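Local atomic coordinates of MdbA protein (Corynebacterium diphtheriae, PDB entry 5C00), a protein that acts as a thiol-disulfide oxidoreductase of the DsbA family, probably forming disulfide bonds in exported proteins, and is essential for viability, pilus assembly, toxin production and virulence. Residues A32-K36 and W113-W117; E51-C55 and N86-R90; D93-K99 and K162-R166; A106-S110 and V152-I156. One frame throughout, in Å; residues are numbered along the deposited sequence. Where two conformers were deposited one is given.

Interaction 1: residues A32-K36 and W113-W117; sequences AIVLK and WETYW
Leu35 pushes its two methyl groups between the indole rings of Trp113 and Trp117. CD2 comes obliquely to the six-membered ring of Trp113, 3.8 Å from CE3, while CD1 reaches Trp117 and stands 4.1 Å from CZ3. The CA-CB bond of Leu35 does not aim at the helix; with CG anti to the carbonyl carbon (chi1 -54°), the branch swings round until both methyls face the aromatic groups. Ile33, two residues earlier on the same side of the strand, divides its contacts differently. Its CG2 lies at the rim of the Trp113 indole, near the ring plane and 3.7 Å from CZ3, and also 3.9 Å from CZ of Tyr116. The longer branch passes along the phenol end, with CD1 3.7 Å from Tyr116 OH. In the DsbA family a helical domain is inserted into a thioredoxin fold, and here the first turn of helix 113-125 meets strand 32-36 of the central sheet. The N-to-C directions of the two segments differ by 114°, and their axes come no closer than 11.4 Å. No hydrogen bond joins them; the gap is bridged mainly by aliphatic and aromatic side chains. Tyr116 and Trp113 also rest against Ala108 of the preceding helix, and Leu35 touches Ile73 of helix 56-74. The polar end of Trp117 is satisfied away from the strand: its NE1 donates to Glu20.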
loop_
_atom_site.group_PDB
_atom_site.type_symbol
_atom_site.label_atom_id
_atom_site.label_comp_id
_atom_site.label_asym_id
_atom_site.label_seq_id
_atom_site.Cartn_x
_atom_site.Cartn_y
_atom_site.Cartn_z
ATOM N N ALA A 32 9.028 2.768 3.971
ATOM C CA ALA A 32 7.719 3.253 3.599
ATOM C C ALA A 32 7.650 3.388 2.110
ATOM O O ALA A 32 8.674 3.609 1.412
ATOM C CB ALA A 32 7.441 4.594 4.227
ATOM N N ILE A 33 6.428 3.275 1.612
ATOM C CA ILE A 33 6.148 3.681 0.279
ATOM C C ILE A 33 5.559 5.064 0.437
ATOM O O ILE A 33 4.466 5.229 0.975
ATOM C CB ILE A 33 5.199 2.709 -0.444
ATOM C CG1 ILE A 33 5.863 1.343 -0.616
ATOM C CG2 ILE A 33 4.790 3.298 -1.790
ATOM C CD1 ILE A 33 4.908 0.180 -0.790
ATOM N N VAL A 34 6.285 6.051 -0.054
ATOM C CA VAL A 34 5.940 7.430 0.171
ATOM C C VAL A 34 5.209 8.036 -1.030
ATOM O O VAL A 34 5.697 7.955 -2.148
ATOM C CB VAL A 34 7.213 8.258 0.507
ATOM C CG1 VAL A 34 6.815 9.642 1.007
ATOM C CG2 VAL A 34 8.038 7.571 1.582
ATOM N N LEU A 35 4.005 8.574 -0.814
ATOM C CA LEU A 35 3.257 9.235 -1.888
ATOM C C LEU A 35 3.259 10.722 -1.638
ATOM O O LEU A 35 2.988 11.155 -0.532
ATOM C CB LEU A 35 1.829 8.713 -1.956
ATOM C CG LEU A 35 1.744 7.206 -2.080
ATOM C CD1 LEU A 35 0.274 6.844 -2.158
ATOM C CD2 LEU A 35 2.459 6.704 -3.307
ATOM N N LYS A 36 3.597 11.489 -2.652
ATOM C CA LYS A 36 3.797 12.923 -2.522
ATOM C C LYS A 36 3.627 13.617 -3.844
ATOM O O LYS A 36 3.895 13.048 -4.882
ATOM C CB LYS A 36 5.212 13.169 -2.003
ATOM C CG LYS A 36 6.243 12.409 -2.809
ATOM C CD LYS A 36 7.628 12.420 -2.144
ATOM C CE LYS A 36 8.315 11.068 -2.316
ATOM N NZ LYS A 36 9.807 11.144 -2.059
ATOM N N TRP A 113 3.811 4.951 -10.505
ATOM C CA TRP A 113 2.926 5.295 -9.397
ATOM C C TRP A 113 1.473 5.129 -9.769
ATOM O O TRP A 113 0.672 4.796 -8.895
ATOM C CB TRP A 113 3.236 6.693 -8.842
ATOM C CG TRP A 113 4.623 6.659 -8.325
ATOM C CD1 TRP A 113 5.735 7.152 -8.915
ATOM C CD2 TRP A 113 5.051 5.954 -7.175
ATOM N NE1 TRP A 113 6.837 6.856 -8.161
ATOM C CE2 TRP A 113 6.449 6.060 -7.117
ATOM C CE3 TRP A 113 4.390 5.183 -6.210
ATOM C CZ2 TRP A 113 7.178 5.500 -6.105
ATOM C CZ3 TRP A 113 5.105 4.618 -5.233
ATOM C CH2 TRP A 113 6.510 4.762 -5.191
ATOM N N GLU A 114 1.118 5.311 -11.037
ATOM C CA GLU A 114 -0.283 5.122 -11.403
ATOM C C GLU A 114 -0.669 3.615 -11.360
ATOM O O GLU A 114 -1.739 3.250 -10.885
ATOM C CB GLU A 114 -0.592 5.758 -12.737
ATOM C CG GLU A 114 -2.083 5.997 -12.903
ATOM C CD GLU A 114 -2.379 6.931 -14.065
ATOM O OE1 GLU A 114 -2.742 6.374 -15.122
ATOM O OE2 GLU A 114 -2.226 8.180 -13.908
ATOM N N THR A 115 0.232 2.742 -11.780
ATOM C CA THR A 115 0.023 1.297 -11.625
ATOM C C THR A 115 -0.025 0.881 -10.147
ATOM O O THR A 115 -0.946 0.191 -9.696
ATOM C CB THR A 115 1.141 0.537 -12.396
ATOM O OG1 THR A 115 1.011 0.870 -13.779
ATOM C CG2 THR A 115 0.967 -0.934 -12.272
ATOM N N TYR A 116 0.944 1.372 -9.367
ATOM C CA TYR A 116 0.992 1.095 -7.941
ATOM C C TYR A 116 -0.315 1.474 -7.270
ATOM O O TYR A 116 -0.947 0.669 -6.562
ATOM C CB TYR A 116 2.126 1.826 -7.266
ATOM C CG TYR A 116 2.032 1.677 -5.780
ATOM C CD1 TYR A 116 2.350 0.468 -5.158
ATOM C CD2 TYR A 116 1.510 2.684 -4.999
ATOM C CE1 TYR A 116 2.183 0.303 -3.801
ATOM C CE2 TYR A 116 1.317 2.507 -3.650
ATOM C CZ TYR A 116 1.655 1.302 -3.077
ATOM O OH TYR A 116 1.499 1.152 -1.746
ATOM N N TRP A 117 -0.741 2.698 -7.502
ATOM C CA TRP A 117 -1.963 3.137 -6.830
ATOM C C TRP A 117 -3.179 2.249 -7.149
ATOM O O TRP A 117 -3.962 1.849 -6.270
ATOM C CB TRP A 117 -2.242 4.571 -7.236
ATOM C CG TRP A 117 -3.495 5.021 -6.702
ATOM C CD1 TRP A 117 -4.639 5.161 -7.367
ATOM C CD2 TRP A 117 -3.760 5.334 -5.347
ATOM N NE1 TRP A 117 -5.635 5.566 -6.514
ATOM C CE2 TRP A 117 -5.112 5.699 -5.271
ATOM C CE3 TRP A 117 -2.973 5.370 -4.180
ATOM C CZ2 TRP A 117 -5.715 6.069 -4.079
ATOM C CZ3 TRP A 117 -3.581 5.748 -2.982
ATOM C CH2 TRP A 117 -4.933 6.100 -2.959
#

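Interaction 2: residues E51-C55 and N86-R90; sequences EDFSC and NFLDR
Asp52, near the end of strand 45-52, reaches across to the short 3-10 turn 87-89. With CG anti to the backbone N (chi1 -180°), the side chain heads straight for that turn. CB lies beside the Phe87 ring, 3.7 Å from CE1, and CG lies 3.8 Å from the CD1 methyl of Leu88. The two carboxylate oxygens then part company. OD1 turns back to its own chain and accepts from Ser54 N at 2.9 Å through its anti lone pair, an Asx turn overlying the type I turn Asp52-Cys55; it also shares a hydrogen bond with Ser97 OG. OD2 accepts from Leu88 N at 3.1 Å in a nearly straight bond (168°), met on the syn side but 34° out of the carboxylate plane. A buried carboxylate thus ties the turn that leads into the Cys55-Cys58 helix start to the loop after strand 78-85. The Leu88 side chain packs beside this bond: its CD1 is 3.5 Å from Cys55 CB, and its CG lies over one face of the Phe87 ring, offset toward the rim. Cys55 is the N-cap residue of helix 56-74 and the first cysteine of a thioredoxin-type CxxC pair, consistent with the redox centre of this family. Around the contact, Ser54 OG and both oxygens of Asp89 bind the first turn of helix 96-109, Phe87 and Cys55 touch Ser185 in the loop before strand 187-190, and Glu51 forms a salt bridge with Arg120 of helix 113-125.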
loop_
_atom_site.group_PDB
_atom_site.type_symbol
_atom_site.label_atom_id
_atom_site.label_comp_id
_atom_site.label_asym_id
_atom_site.label_seq_id
_atom_site.Cartn_x
_atom_site.Cartn_y
_atom_site.Cartn_z
ATOM N N GLU A 51 -0.936 -0.217 7.320
ATOM C CA GLU A 51 -1.973 -1.117 6.855
ATOM C C GLU A 51 -1.383 -2.470 6.552
ATOM O O GLU A 51 -0.153 -2.655 6.466
ATOM C CB GLU A 51 -2.772 -0.535 5.666
ATOM C CG GLU A 51 -1.984 -0.215 4.466
ATOM C CD GLU A 51 -2.731 0.588 3.333
ATOM O OE1 GLU A 51 -2.034 0.854 2.364
ATOM O OE2 GLU A 51 -3.928 0.987 3.424
ATOM N N ASP A 52 -2.284 -3.424 6.412
ATOM C CA ASP A 52 -1.932 -4.832 6.063
ATOM C C ASP A 52 -2.922 -5.265 4.959
ATOM O O ASP A 52 -4.138 -5.039 5.073
ATOM C CB ASP A 52 -1.982 -5.643 7.359
ATOM C CG ASP A 52 -1.634 -7.139 7.183
ATOM O OD1 ASP A 52 -2.203 -7.825 6.308
ATOM O OD2 ASP A 52 -0.831 -7.641 7.987
ATOM N N PHE A 53 -2.427 -5.895 3.908
ATOM C CA PHE A 53 -3.294 -6.304 2.791
ATOM C C PHE A 53 -4.318 -7.420 3.138
ATOM O O PHE A 53 -5.212 -7.682 2.331
ATOM C CB PHE A 53 -2.492 -6.697 1.598
ATOM C CG PHE A 53 -2.012 -5.525 0.780
ATOM C CD1 PHE A 53 -2.890 -4.899 -0.116
ATOM C CD2 PHE A 53 -0.703 -5.052 0.887
ATOM C CE1 PHE A 53 -2.489 -3.834 -0.880
ATOM C CE2 PHE A 53 -0.319 -3.963 0.133
ATOM C CZ PHE A 53 -1.183 -3.374 -0.762
ATOM N N SER A 54 -4.237 -8.031 4.321
ATOM C CA SER A 54 -5.256 -8.996 4.718
ATOM C C SER A 54 -6.247 -8.416 5.729
ATOM O O SER A 54 -7.072 -9.151 6.269
ATOM C CB SER A 54 -4.623 -10.255 5.297
ATOM O OG SER A 54 -3.761 -10.814 4.322
ATOM N N CYS A 55 -6.147 -7.130 5.997
ATOM C CA CYS A 55 -6.954 -6.477 7.026
ATOM C C CYS A 55 -8.270 -5.909 6.460
ATOM O O CYS A 55 -8.251 -4.992 5.657
ATOM C CB CYS A 55 -6.086 -5.395 7.637
ATOM S SG CYS A 55 -6.938 -4.315 8.767
ATOM N N ASN A 86 2.797 -7.122 7.846
ATOM C CA ASN A 86 2.369 -8.484 7.524
ATOM C C ASN A 86 1.991 -9.286 8.789
ATOM O O ASN A 86 2.050 -10.519 8.812
ATOM C CB ASN A 86 3.393 -9.242 6.665
ATOM C CG ASN A 86 4.683 -9.529 7.392
ATOM O OD1 ASN A 86 4.816 -9.122 8.526
ATOM N ND2 ASN A 86 5.662 -10.207 6.718
ATOM N N PHE A 87 1.604 -8.570 9.835
ATOM C CA PHE A 87 1.285 -9.177 11.142
ATOM C C PHE A 87 0.117 -10.142 11.047
ATOM O O PHE A 87 0.030 -11.111 11.820
ATOM C CB PHE A 87 1.047 -8.067 12.202
ATOM C CG PHE A 87 -0.267 -7.351 12.097
ATOM C CD1 PHE A 87 -0.465 -6.345 11.183
ATOM C CD2 PHE A 87 -1.301 -7.644 12.976
ATOM C CE1 PHE A 87 -1.673 -5.684 11.082
ATOM C CE2 PHE A 87 -2.524 -7.000 12.889
ATOM C CZ PHE A 87 -2.731 -6.020 11.955
ATOM N N LEU A 88 -0.807 -9.915 10.107
ATOM C CA LEU A 88 -1.919 -10.839 9.933
ATOM C C LEU A 88 -1.553 -12.216 9.381
ATOM O O LEU A 88 -2.376 -13.144 9.410
ATOM C CB LEU A 88 -3.049 -10.190 9.130
ATOM C CG LEU A 88 -3.719 -9.007 9.845
ATOM C CD1 LEU A 88 -4.744 -8.370 8.926
ATOM C CD2 LEU A 88 -4.396 -9.435 11.135
ATOM N N ASP A 89 -0.328 -12.390 8.905
ATOM C CA ASP A 89 0.143 -13.719 8.555
ATOM C C ASP A 89 0.546 -14.547 9.811
ATOM O O ASP A 89 1.107 -15.623 9.667
ATOM C CB ASP A 89 1.298 -13.620 7.541
ATOM C CG ASP A 89 0.819 -13.324 6.123
ATOM O OD1 ASP A 89 -0.433 -13.351 5.851
ATOM O OD2 ASP A 89 1.705 -12.987 5.289
ATOM N N ARG A 90 0.312 -14.006 11.013
ATOM C CA ARG A 90 0.340 -14.777 12.298
ATOM C C ARG A 90 1.736 -15.310 12.496
ATOM O O ARG A 90 1.957 -16.529 12.600
ATOM C CB ARG A 90 -0.725 -15.886 12.263
ATOM C CG ARG A 90 -1.103 -16.552 13.593
ATOM C CD ARG A 90 -2.481 -17.237 13.481
ATOM N NE ARG A 90 -3.489 -16.228 13.191
ATOM C CZ ARG A 90 -4.737 -16.469 12.808
ATOM N NH1 ARG A 90 -5.537 -15.448 12.568
ATOM N NH2 ARG A 90 -5.197 -17.715 12.663
#

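Interaction 3: residues D93-K99 and K162-R166; sequences DDGNSTK and KEDFR
The CA atoms come no closer than 7.0 Å, at Asp93 and Arg166, with Thr98 and Lys162 at 7.1 Å, so side chains span the gap between the loop and first turn of helix 96-109 and the first turn of helix 162-180. As in DsbA relatives, both helices are probably part of a helical domain inserted in the thioredoxin fold. Arg166, extended from CG to NE, grips a backbone carbonyl side-on: NE and NH2 donate to Asp93 O at 2.8 and 2.9 Å, the first on a lone pair in the carbonyl plane, the second from above that plane. The Asp93 carboxylate stacks on one guanidinium face, the planes 28° apart, and its long ion pair with NE is one of charges only. Lys162 CB lies over the opposite face, toward its rim. Extended beyond CG, Lys162 brings NZ to 2.8 Å from Asp94 OD1 and also pairs with Asp136. Lys99 NZ completes a salt bridge with that OD1 through a weak hydrogen bond, so two ammonium groups share one oxygen. Deeper in, Thr98 packs against Phe165, CG2 being 3.8 Å from CD2, while Thr98 O lies over one face of that ring, 4.1 Å above its plane and offset toward the rim.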
loop_
_atom_site.group_PDB
_atom_site.type_symbol
_atom_site.label_atom_id
_atom_site.label_comp_id
_atom_site.label_asym_id
_atom_site.label_seq_id
_atom_site.Cartn_x
_atom_site.Cartn_y
_atom_site.Cartn_z
ATOM N N ASP A 93 6.117 -15.703 7.364
ATOM C CA ASP A 93 6.738 -14.763 6.480
ATOM C C ASP A 93 6.338 -14.945 5.017
ATOM O O ASP A 93 6.965 -14.373 4.165
ATOM C CB ASP A 93 8.274 -14.759 6.667
ATOM C CG ASP A 93 8.943 -15.960 6.082
ATOM O OD1 ASP A 93 8.222 -16.873 5.634
ATOM O OD2 ASP A 93 10.201 -15.985 6.044
ATOM N N ASP A 94 5.303 -15.716 4.714
ATOM C CA ASP A 94 4.915 -15.900 3.307
ATOM C C ASP A 94 3.423 -16.245 3.133
ATOM O O ASP A 94 3.068 -17.064 2.286
ATOM C CB ASP A 94 5.816 -16.945 2.644
ATOM C CG ASP A 94 5.766 -16.910 1.134
ATOM O OD1 ASP A 94 5.283 -15.967 0.511
ATOM O OD2 ASP A 94 6.274 -17.834 0.526
ATOM N N GLY A 95 2.568 -15.577 3.895
ATOM C CA GLY A 95 1.143 -15.696 3.651
ATOM C C GLY A 95 0.605 -14.610 2.778
ATOM O O GLY A 95 1.309 -13.940 2.066
ATOM N N ASN A 96 -0.707 -14.453 2.816
ATOM C CA ASN A 96 -1.346 -13.554 1.908
ATOM C C ASN A 96 -0.841 -12.131 2.124
ATOM O O ASN A 96 -0.666 -11.430 1.188
ATOM C CB ASN A 96 -2.846 -13.571 2.149
ATOM C CG ASN A 96 -3.590 -12.744 1.147
ATOM O OD1 ASN A 96 -3.757 -13.163 -0.001
ATOM N ND2 ASN A 96 -4.001 -11.552 1.534
ATOM N N SER A 97 -0.648 -11.697 3.376
ATOM C CA SER A 97 -0.228 -10.313 3.635
ATOM C C SER A 97 1.155 -10.057 3.023
ATOM O O SER A 97 1.432 -8.986 2.452
ATOM C CB SER A 97 -0.197 -10.042 5.168
ATOM O OG SER A 97 -1.510 -10.194 5.766
ATOM N N THR A 98 2.023 -11.044 3.120
ATOM C CA THR A 98 3.358 -10.918 2.504
ATOM C C THR A 98 3.309 -10.982 0.996
ATOM O O THR A 98 3.979 -10.202 0.323
ATOM C CB THR A 98 4.357 -11.946 3.049
ATOM O OG1 THR A 98 4.448 -11.792 4.465
ATOM C CG2 THR A 98 5.774 -11.716 2.392
ATOM N N LYS A 99 2.569 -11.935 0.449
ATOM C CA LYS A 99 2.454 -12.042 -1.015
ATOM C C LYS A 99 1.900 -10.762 -1.666
ATOM O O LYS A 99 2.464 -10.227 -2.645
ATOM C CB LYS A 99 1.631 -13.261 -1.396
ATOM C CG LYS A 99 2.366 -14.563 -1.224
ATOM C CD LYS A 99 1.466 -15.748 -1.579
ATOM C CE LYS A 99 2.289 -17.037 -1.646
ATOM N NZ LYS A 99 2.722 -17.494 -0.306
ATOM N N LYS A 162 10.244 -9.879 -1.735
ATOM C CA LYS A 162 9.758 -10.407 -0.450
ATOM C C LYS A 162 10.715 -10.171 0.685
ATOM O O LYS A 162 10.330 -9.780 1.777
ATOM C CB LYS A 162 9.435 -11.891 -0.540
ATOM C CG LYS A 162 8.181 -12.171 -1.371
ATOM C CD LYS A 162 7.691 -13.585 -1.139
ATOM C CE LYS A 162 6.524 -13.943 -2.031
ATOM N NZ LYS A 162 6.318 -15.402 -2.063
ATOM N N GLU A 163 11.994 -10.405 0.429
ATOM C CA GLU A 163 12.952 -10.231 1.486
ATOM C C GLU A 163 12.934 -8.787 2.004
ATOM O O GLU A 163 12.938 -8.552 3.201
ATOM C CB GLU A 163 14.349 -10.668 1.008
ATOM C CG GLU A 163 14.467 -12.169 0.674
ATOM C CD GLU A 163 13.865 -12.578 -0.695
ATOM O OE1 GLU A 163 13.481 -11.700 -1.541
ATOM O OE2 GLU A 163 13.775 -13.819 -0.932
ATOM N N ASP A 164 12.954 -7.811 1.112
ATOM C CA ASP A 164 12.869 -6.425 1.552
ATOM C C ASP A 164 11.514 -6.052 2.134
ATOM O O ASP A 164 11.417 -5.338 3.155
ATOM C CB ASP A 164 13.249 -5.486 0.449
ATOM C CG ASP A 164 14.750 -5.297 0.353
ATOM O OD1 ASP A 164 15.451 -5.669 1.278
ATOM O OD2 ASP A 164 15.210 -4.774 -0.655
ATOM N N PHE A 165 10.459 -6.593 1.568
ATOM C CA PHE A 165 9.156 -6.372 2.167
ATOM C C PHE A 165 9.118 -6.834 3.649
ATOM O O PHE A 165 8.622 -6.134 4.494
ATOM C CB PHE A 165 8.078 -7.106 1.418
ATOM C CG PHE A 165 6.764 -6.976 2.087
ATOM C CD1 PHE A 165 5.991 -5.831 1.872
ATOM C CD2 PHE A 165 6.321 -7.944 2.914
ATOM C CE1 PHE A 165 4.802 -5.667 2.542
ATOM C CE2 PHE A 165 5.120 -7.798 3.562
ATOM C CZ PHE A 165 4.384 -6.646 3.383
ATOM N N ARG A 166 9.614 -8.033 3.913
ATOM C CA ARG A 166 9.675 -8.553 5.301
ATOM C C ARG A 166 10.518 -7.650 6.198
ATOM O O ARG A 166 10.162 -7.404 7.333
ATOM C CB ARG A 166 10.296 -9.934 5.299
ATOM C CG ARG A 166 9.459 -11.019 4.671
ATOM C CD ARG A 166 10.279 -12.301 4.478
ATOM N NE ARG A 166 9.458 -13.259 3.709
ATOM C CZ ARG A 166 9.839 -13.984 2.677
ATOM N NH1 ARG A 166 11.092 -13.945 2.209
ATOM N NH2 ARG A 166 8.938 -14.790 2.109
#

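Interaction 4: residues A106-S110 and V152-I156; sequences AVAQS and VTQKI
Ala106 sets its methyl group into the surface of helix 150-158, where CB lies 3.8 Å from Ile156 CG1 and touches the aliphatic part of Lys155 as well. Val107, the next residue, adds CG2 to the same apolar patch, 4.0 Å from Val152 CG1 and a little farther from Ile156 CD1; the two valines cross at about a right angle. Val152 splits its branches between two neighbours. CG1, anti to the backbone N (chi1 170°), faces Val107 and the backbone about Ala106, whereas CG2 is turned to Ser110 and sits only 3.4 Å from its CB, tighter than usual for two carbons. The contact packs the last part of helix 96-109 and the residue following against helix 150-158, both probably in the inserted helical domain, as in DsbA relatives. The small side chain of Ala106 lets the backbones approach, Ala106 CA lying 6.1 Å from Val152 CA. Hydrogen bonding between the segments is indirect. A water donates to Ala106 O at 2.7 Å and accepts from Lys155 NZ, but with Lys155 modelled in two conformers this bridge is doubtful. Ser110 turns its hydroxyl back on its own chain: OG donates to Val107 O at 2.7 Å, in the carbonyl plane and on a lone pair. Behind the interface Val107 packs on Tyr116 of helix 113-125, and Ile156 on Ala140 and Ala143 of helix 136-145.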
loop_
_atom_site.group_PDB
_atom_site.type_symbol
_atom_site.label_atom_id
_atom_site.label_comp_id
_atom_site.label_asym_id
_atom_site.label_seq_id
_atom_site.Cartn_x
_atom_site.Cartn_y
_atom_site.Cartn_z
ATOM N N ALA A 106 7.058 -4.427 -5.188
ATOM C CA ALA A 106 7.753 -4.569 -6.477
ATOM C C ALA A 106 7.288 -3.511 -7.483
ATOM O O ALA A 106 8.075 -2.963 -8.241
ATOM C CB ALA A 106 7.598 -5.983 -7.029
ATOM N N VAL A 107 5.987 -3.245 -7.552
ATOM C CA VAL A 107 5.486 -2.187 -8.404
ATOM C C VAL A 107 5.964 -0.808 -7.973
ATOM O O VAL A 107 6.420 -0.044 -8.793
ATOM C CB VAL A 107 3.929 -2.218 -8.441
ATOM C CG1 VAL A 107 3.431 -1.216 -9.485
ATOM C CG2 VAL A 107 3.406 -3.610 -8.779
ATOM N N ALA A 108 5.878 -0.483 -6.697
ATOM C CA ALA A 108 6.357 0.806 -6.218
ATOM C C ALA A 108 7.860 1.044 -6.481
ATOM O O ALA A 108 8.262 2.132 -6.868
ATOM C CB ALA A 108 6.107 0.936 -4.753
ATOM N N GLN A 109 8.640 -0.005 -6.304
ATOM C CA GLN A 109 10.084 0.036 -6.554
ATOM C C GLN A 109 10.410 0.438 -7.999
ATOM O O GLN A 109 11.476 1.031 -8.292
ATOM C CB GLN A 109 10.672 -1.359 -6.213
ATOM C CG GLN A 109 12.075 -1.634 -6.744
ATOM C CD GLN A 109 13.109 -0.716 -6.107
ATOM O OE1 GLN A 109 12.829 -0.065 -5.094
ATOM N NE2 GLN A 109 14.295 -0.630 -6.713
ATOM N N SER A 110 9.526 0.093 -8.923
ATOM C CA SER A 110 9.708 0.459 -10.315
ATOM C C SER A 110 9.414 1.946 -10.616
ATOM O O SER A 110 9.682 2.405 -11.732
ATOM C CB SER A 110 8.836 -0.437 -11.198
ATOM O OG SER A 110 7.488 0.028 -11.312
ATOM N N VAL A 152 9.011 -6.056 -13.590
ATOM C CA VAL A 152 8.282 -6.082 -12.340
ATOM C C VAL A 152 7.483 -7.385 -12.226
ATOM O O VAL A 152 7.471 -8.043 -11.157
ATOM C CB VAL A 152 7.343 -4.866 -12.193
ATOM C CG1 VAL A 152 6.412 -5.006 -11.019
ATOM C CG2 VAL A 152 8.170 -3.625 -12.003
ATOM N N THR A 153 6.818 -7.747 -13.308
ATOM C CA THR A 153 5.955 -8.915 -13.326
ATOM C C THR A 153 6.745 -10.197 -12.999
ATOM O O THR A 153 6.358 -11.005 -12.146
ATOM C CB THR A 153 5.240 -9.039 -14.677
ATOM O OG1 THR A 153 4.462 -7.861 -14.923
ATOM C CG2 THR A 153 4.306 -10.246 -14.663
ATOM N N GLN A 154 7.892 -10.374 -13.643
ATOM C CA GLN A 154 8.736 -11.526 -13.358
ATOM C C GLN A 154 9.283 -11.497 -11.933
ATOM O O GLN A 154 9.335 -12.499 -11.271
ATOM C CB GLN A 154 9.849 -11.648 -14.397
ATOM C CG GLN A 154 10.630 -12.971 -14.304
ATOM C CD GLN A 154 9.774 -14.218 -14.529
ATOM O OE1 GLN A 154 8.824 -14.232 -15.321
ATOM N NE2 GLN A 154 10.130 -15.278 -13.852
ATOM N N LYS A 155 9.650 -10.326 -11.440
ATOM C CA LYS A 155 10.059 -10.181 -10.064
ATOM C C LYS A 155 8.959 -10.665 -9.095
ATOM O O LYS A 155 9.234 -11.357 -8.124
ATOM C CB LYS A 155 10.396 -8.721 -9.814
ATOM C CG LYS A 155 10.670 -8.345 -8.380
ATOM C CD LYS A 155 11.078 -6.891 -8.286
ATOM C CE LYS A 155 12.170 -6.519 -9.280
ATOM N NZ LYS A 155 12.888 -5.325 -8.789
ATOM N N ILE A 156 7.700 -10.300 -9.363
ATOM C CA ILE A 156 6.626 -10.750 -8.518
ATOM C C ILE A 156 6.493 -12.301 -8.543
ATOM O O ILE A 156 6.297 -12.949 -7.504
ATOM C CB ILE A 156 5.292 -10.086 -8.933
ATOM C CG1 ILE A 156 5.425 -8.564 -8.700
ATOM C CG2 ILE A 156 4.123 -10.730 -8.162
ATOM C CD1 ILE A 156 4.243 -7.712 -9.074
HETATM O O HOH W 1 10.481 -3.793 -9.089
#

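Interactions 3 and 4 share helix 96-109, the first using its beginning and the second its last part, their centres 14 Å apart. Interaction 2, which holds Cys55 of the likely redox pair, abuts the first turn of that helix and lies about 10 Å from interaction 3, centre to centre. The junction is Ser97, whose OG probably hydrogen-bonds both Asp52 OD1 (2.5 Å) and Ser54 OG (2.7 Å), so interaction 3 adjoins the turn leading to Cys55. Interactions 1 and 4 meet through successive helices, with Thr115 CG2 3.7 Å from Val107 CG1. Interaction 1 reaches the same sheet as interaction 2, but their centres are 19 Å apart and they do not touch.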